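Long-range contacts in Nrps/pks (PDB 4OPE), which probably catalyses the decarboxylative condensation that extends a polyketide chain, as a ketosynthase domain of the AT-less oxazolomycin assembly line: residues Gly67-Asp72 / Pro239-Gly244; Tyr129-Leu134 / His208-Leu213. One frame throughout, in Å; residues are numbered along the deposited sequence.

Contact 1: Gly67-Asp72 / Pro239-Gly244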
loop_
_atom_site.group_PDB
_atom_site.type_symbol
_atom_site.label_atom_id
_atom_site.label_comp_id
_atom_site.label_asym_id
_atom_site.label_seq_id
_atom_site.Cartn_x
_atom_site.Cartn_y
_atom_site.Cartn_z
ATOM N N GLY A 67 -5.525 18.395 -19.055
ATOM C CA GLY A 67 -5.771 17.578 -17.884
ATOM C C GLY A 67 -7.016 17.958 -17.121
ATOM O O GLY A 67 -7.670 18.971 -17.431
ATOM N N GLY A 68 -7.347 17.135 -16.119
ATOM C CA GLY A 68 -8.325 17.517 -15.086
ATOM C C GLY A 68 -7.618 18.140 -13.918
ATOM O O GLY A 68 -6.907 17.452 -13.210
ATOM N N TRP A 69 -7.779 19.441 -13.716
ATOM C CA TRP A 69 -6.970 20.170 -12.736
ATOM C C TRP A 69 -7.785 20.521 -11.544
ATOM O O TRP A 69 -8.919 20.927 -11.702
ATOM C CB TRP A 69 -6.422 21.451 -13.341
ATOM C CG TRP A 69 -5.705 21.152 -14.581
ATOM C CD1 TRP A 69 -6.176 21.284 -15.838
ATOM C CD2 TRP A 69 -4.418 20.563 -14.696
ATOM N NE1 TRP A 69 -5.248 20.861 -16.730
ATOM C CE2 TRP A 69 -4.152 20.414 -16.048
ATOM C CE3 TRP A 69 -3.441 20.186 -13.778
ATOM C CZ2 TRP A 69 -2.975 19.870 -16.512
ATOM C CZ3 TRP A 69 -2.261 19.677 -14.241
ATOM C CH2 TRP A 69 -2.048 19.502 -15.585
ATOM N N LEU A 70 -7.232 20.352 -10.343
ATOM C CA LEU A 70 -7.861 20.912 -9.168
ATOM C C LEU A 70 -7.706 22.399 -9.250
ATOM O O LEU A 70 -6.709 22.884 -9.721
ATOM C CB LEU A 70 -7.204 20.400 -7.901
ATOM C CG LEU A 70 -7.500 18.949 -7.548
ATOM C CD1 LEU A 70 -7.000 18.645 -6.159
ATOM C CD2 LEU A 70 -8.980 18.668 -7.599
ATOM N N SER A 71 -8.684 23.134 -8.760
ATOM C CA SER A 71 -8.646 24.597 -8.861
ATOM C C SER A 71 -7.400 25.213 -8.211
ATOM O O SER A 71 -6.874 26.232 -8.704
ATOM C CB SER A 71 -9.937 25.238 -8.315
ATOM O OG SER A 71 -9.929 25.274 -6.905
ATOM N N ASP A 72 -6.920 24.607 -7.129
ATOM C CA ASP A 72 -5.747 25.140 -6.479
ATOM C C ASP A 72 -5.090 24.155 -5.540
ATOM O O ASP A 72 -5.607 23.927 -4.454
ATOM C CB ASP A 72 -6.142 26.373 -5.701
ATOM C CG ASP A 72 -4.998 26.936 -4.852
ATOM O OD1 ASP A 72 -3.783 26.937 -5.269
ATOM O OD2 ASP A 72 -5.362 27.410 -3.748
ATOM N N PRO A 239 -4.798 12.733 -18.007
ATOM C CA PRO A 239 -4.670 12.716 -16.559
ATOM C C PRO A 239 -5.608 13.699 -15.870
ATOM O O PRO A 239 -5.936 14.766 -16.394
ATOM C CB PRO A 239 -3.205 13.137 -16.321
ATOM C CG PRO A 239 -2.518 12.927 -17.611
ATOM C CD PRO A 239 -3.583 13.270 -18.622
ATOM N N ALA A 240 -6.025 13.337 -14.688
ATOM C CA ALA A 240 -6.769 14.251 -13.874
ATOM C C ALA A 240 -6.374 14.152 -12.412
ATOM O O ALA A 240 -5.863 13.113 -11.970
ATOM C CB ALA A 240 -8.234 13.970 -14.020
ATOM N N GLU A 241 -6.620 15.244 -11.688
ATOM C CA GLU A 241 -6.267 15.342 -10.297
ATOM C C GLU A 241 -7.495 15.082 -9.389
ATOM O O GLU A 241 -8.641 15.234 -9.788
ATOM C CB GLU A 241 -5.730 16.715 -10.035
ATOM C CG GLU A 241 -4.392 16.996 -10.681
ATOM C CD GLU A 241 -3.867 18.395 -10.350
ATOM O OE1 GLU A 241 -2.655 18.570 -10.118
ATOM O OE2 GLU A 241 -4.663 19.338 -10.305
ATOM N N GLY A 242 -7.250 14.626 -8.183
ATOM C CA GLY A 242 -8.344 14.419 -7.269
ATOM C C GLY A 242 -7.940 13.906 -5.904
ATOM O O GLY A 242 -6.870 13.347 -5.716
ATOM N N SER A 243 -8.843 14.084 -4.968
ATOM C CA SER A 243 -8.693 13.590 -3.618
ATOM C C SER A 243 -10.076 13.129 -3.179
ATOM O O SER A 243 -11.078 13.850 -3.412
ATOM C CB SER A 243 -8.279 14.736 -2.710
ATOM O OG SER A 243 -7.790 14.260 -1.484
ATOM N N GLY A 244 -10.149 11.943 -2.558
ATOM C CA GLY A 244 -11.397 11.477 -2.091
ATOM C C GLY A 244 -11.287 10.464 -1.008
ATOM O O GLY A 244 -10.311 9.748 -0.916
#
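The carbonyl of P239 receives the backbone N-H of G68 in its own plane, N to O 2.8 Å, and begins a single parallel beta bridge in the N-terminal half of this thiolase-fold ketosynthase. The example illustrates how a loop can be pinned just ahead of a core strand, here 242-250 of the central mixed sheet. A240 is the bridge partner of G68: its CB lies 3.7 Å from CA of G68, and its CA-H leans toward the same G68 carbonyl oxygen that E241 N binds at 2.7 Å. E241 then adds a side-chain bond to the backbone pairing. With CG anti to the carbonyl carbon (chi1 -69°) and the chain extended beyond it, the carboxylate passes beside the W69 ring, their planes 75° apart. E241 OE2 takes the N-H of L70 almost head-on to its C-O bond, N to O 2.8 Å and 164° at the hydrogen. R45 forms a salt bridge with this same oxygen, while OE1 accepts from S206 N, so both carboxylate oxygens are engaged and the buried charge is probably well compensated. Nearer the backbone, CB of E241 lies against L70 CG, 3.8 Å away. At G242, where the strand starts, CA meets L70 CD2 at 4.3 Å.

Contact 2: Tyr129-Leu134 / His208-Leu213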
loop_
_atom_site.group_PDB
_atom_site.type_symbol
_atom_site.label_atom_id
_atom_site.label_comp_id
_atom_site.label_asym_id
_atom_site.label_seq_id
_atom_site.Cartn_x
_atom_site.Cartn_y
_atom_site.Cartn_z
ATOM N N TYR A 129 1.721 8.107 -7.767
ATOM C CA TYR A 129 2.794 8.975 -8.154
ATOM C C TYR A 129 3.211 9.765 -6.951
ATOM O O TYR A 129 2.416 10.045 -6.060
ATOM C CB TYR A 129 2.377 9.953 -9.249
ATOM C CG TYR A 129 2.041 9.328 -10.572
ATOM C CD1 TYR A 129 2.992 8.684 -11.305
ATOM C CD2 TYR A 129 0.771 9.430 -11.112
ATOM C CE1 TYR A 129 2.699 8.107 -12.525
ATOM C CE2 TYR A 129 0.462 8.847 -12.334
ATOM C CZ TYR A 129 1.442 8.195 -13.039
ATOM O OH TYR A 129 1.171 7.633 -14.258
ATOM N N GLY A 130 4.463 10.143 -6.947
ATOM C CA GLY A 130 4.972 11.037 -5.951
ATOM C C GLY A 130 5.974 11.928 -6.621
ATOM O O GLY A 130 7.148 11.763 -6.424
ATOM N N HIS A 131 5.477 12.867 -7.404
ATOM C CA HIS A 131 6.295 13.737 -8.173
ATOM C C HIS A 131 6.782 14.974 -7.504
ATOM O O HIS A 131 7.775 15.533 -7.957
ATOM C CB HIS A 131 5.554 14.171 -9.417
ATOM C CG HIS A 131 5.383 13.073 -10.408
ATOM N ND1 HIS A 131 6.310 12.062 -10.557
ATOM C CD2 HIS A 131 4.369 12.788 -11.250
ATOM C CE1 HIS A 131 5.895 11.226 -11.486
ATOM N NE2 HIS A 131 4.719 11.639 -11.919
ATOM N N TYR A 132 6.131 15.422 -6.444
ATOM C CA TYR A 132 6.577 16.652 -5.795
ATOM C C TYR A 132 8.025 16.502 -5.316
ATOM O O TYR A 132 8.786 17.494 -5.319
ATOM C CB TYR A 132 5.697 17.013 -4.626
ATOM C CG TYR A 132 5.862 18.428 -4.126
ATOM C CD1 TYR A 132 5.402 19.500 -4.876
ATOM C CD2 TYR A 132 6.416 18.697 -2.871
ATOM C CE1 TYR A 132 5.496 20.808 -4.405
ATOM C CE2 TYR A 132 6.525 19.991 -2.400
ATOM C CZ TYR A 132 6.065 21.047 -3.178
ATOM O OH TYR A 132 6.125 22.354 -2.733
ATOM N N GLN A 133 8.418 15.278 -4.937
ATOM C CA GLN A 133 9.789 15.074 -4.475
ATOM C C GLN A 133 10.853 15.350 -5.522
ATOM O O GLN A 133 12.009 15.479 -5.174
ATOM C CB GLN A 133 9.984 13.668 -3.921
ATOM C CG GLN A 133 10.321 12.643 -4.967
ATOM C CD GLN A 133 10.150 11.235 -4.449
ATOM O OE1 GLN A 133 10.890 10.772 -3.557
ATOM N NE2 GLN A 133 9.194 10.517 -5.041
ATOM N N LEU A 134 10.490 15.419 -6.800
ATOM C CA LEU A 134 11.475 15.792 -7.827
ATOM C C LEU A 134 11.955 17.221 -7.693
ATOM O O LEU A 134 13.075 17.517 -8.033
ATOM C CB LEU A 134 10.908 15.667 -9.213
ATOM C CG LEU A 134 10.317 14.319 -9.615
ATOM C CD1 LEU A 134 9.862 14.482 -11.075
ATOM C CD2 LEU A 134 11.230 13.105 -9.394
ATOM N N HIS A 208 4.078 17.896 -11.369
ATOM C CA HIS A 208 5.298 18.030 -12.116
ATOM C C HIS A 208 5.110 17.607 -13.568
ATOM O O HIS A 208 4.435 16.627 -13.841
ATOM C CB HIS A 208 6.329 17.154 -11.447
ATOM C CG HIS A 208 7.746 17.486 -11.789
ATOM N ND1 HIS A 208 8.300 17.176 -13.002
ATOM C CD2 HIS A 208 8.738 18.032 -11.055
ATOM C CE1 HIS A 208 9.568 17.536 -13.020
ATOM N NE2 HIS A 208 9.861 18.051 -11.844
ATOM N N PRO A 209 5.700 18.354 -14.504
ATOM C CA PRO A 209 5.621 18.065 -15.937
ATOM C C PRO A 209 6.243 16.741 -16.404
ATOM O O PRO A 209 5.915 16.261 -17.468
ATOM C CB PRO A 209 6.380 19.246 -16.568
ATOM C CG PRO A 209 7.250 19.803 -15.486
ATOM C CD PRO A 209 6.432 19.615 -14.245
ATOM N N LEU A 210 7.159 16.176 -15.639
ATOM C CA LEU A 210 7.754 14.854 -15.920
ATOM C C LEU A 210 6.710 13.817 -16.251
ATOM O O LEU A 210 6.884 13.065 -17.199
ATOM C CB LEU A 210 8.573 14.416 -14.719
ATOM C CG LEU A 210 9.599 13.261 -14.669
ATOM C CD1 LEU A 210 8.939 11.901 -14.614
ATOM C CD2 LEU A 210 10.552 13.336 -15.829
ATOM N N LYS A 211 5.592 13.784 -15.496
ATOM C CA LYS A 211 4.522 12.794 -15.751
ATOM C C LYS A 211 4.022 12.849 -17.198
ATOM O O LYS A 211 3.694 11.830 -17.802
ATOM C CB LYS A 211 3.324 13.000 -14.832
ATOM C CG LYS A 211 2.209 11.969 -15.093
ATOM C CD LYS A 211 1.167 11.853 -13.997
ATOM C CE LYS A 211 0.143 12.972 -14.078
ATOM N NZ LYS A 211 -0.665 13.073 -12.821
ATOM N N TYR A 212 3.935 14.054 -17.737
ATOM C CA TYR A 212 3.403 14.225 -19.079
ATOM C C TYR A 212 4.411 13.722 -20.089
ATOM O O TYR A 212 4.005 13.190 -21.096
ATOM C CB TYR A 212 2.969 15.677 -19.326
ATOM C CG TYR A 212 1.531 15.959 -18.887
ATOM C CD1 TYR A 212 1.156 16.035 -17.525
ATOM C CD2 TYR A 212 0.549 16.110 -19.816
ATOM C CE1 TYR A 212 -0.170 16.277 -17.153
ATOM C CE2 TYR A 212 -0.768 16.340 -19.460
ATOM C CZ TYR A 212 -1.139 16.432 -18.142
ATOM O OH TYR A 212 -2.479 16.685 -17.890
ATOM N N LEU A 213 5.715 13.821 -19.808
ATOM C CA LEU A 213 6.712 13.199 -20.700
ATOM C C LEU A 213 6.735 11.683 -20.635
ATOM O O LEU A 213 6.714 11.009 -21.649
ATOM C CB LEU A 213 8.116 13.749 -20.463
ATOM C CG LEU A 213 8.196 15.221 -20.853
ATOM C CD1 LEU A 213 9.539 15.720 -20.441
ATOM C CD2 LEU A 213 8.009 15.467 -22.336
#
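H131 and H208 mark the closest backbone approach, their CA atoms 5.9 Å apart, where a turn entering a 3-10 segment faces the start of helix 210-217. This is loop-to-helix packing in the thiolase fold, beside the dimer interface, and it shows how side chains alone can join two such elements. The turn is closed by L134 N bonding to H131 O, which brings H131 and L134 to face the helix start together. On the other side H208 supplies a capping bond: L210 N donates to its ND1 at 3.0 Å, in the ring plane, fixing the rotation of the imidazole. That ring, swung anti to the backbone N by chi1 of -161°, offers a face to L134, whose CD1 stands 3.5 Å from the ring centroid and only 3° off its normal, a CH-pi contact. An alanine in place of H208 is likely to leave L210 N without its capping acceptor and L134 CD1 without the ring beneath it. L134 CD1 also lies 3.8 Å from L210 CG. Both leucines continue into the interface, L134 against L134 and L210 against A147 of the second subunit. The two histidines themselves touch through their CB atoms, and H131 NE2 rests 3.5 Å from CB of K211. The first two torsions of the lysine are extended (chi1 -180°) and carry its CD past this imidazole to Y129, while a bend at chi3 turns NZ off to a salt bridge with E353 and a hydrogen bond to S206 OG. Lysine and tyrosine cross at about a right angle in a second CH-pi contact: K211 CD lies over one face of the Y129 phenol ring, displaced toward the rim, and comes within 3.5 Å of CE2.

From the N terminus, the chain first lays down 67-72, then 129-134; 208-213 returns to close the inner loop as contact 2, and 239-244 closes the outer one as contact 1. The two loops are therefore nested, not crossed. Contact 1 fastens the loop after strand 66-67 to the start of strand 242-250, whereas contact 2 joins the loop after strand 121-126 to helix 210-217, near the second subunit. Strands 121-126, 197-204 and 242-250 are consecutive in the central sheet, and the contact centres are about 14 Å apart. Y212 connects them: its OH bonds to W66 O and packs against G67, W69 and P239.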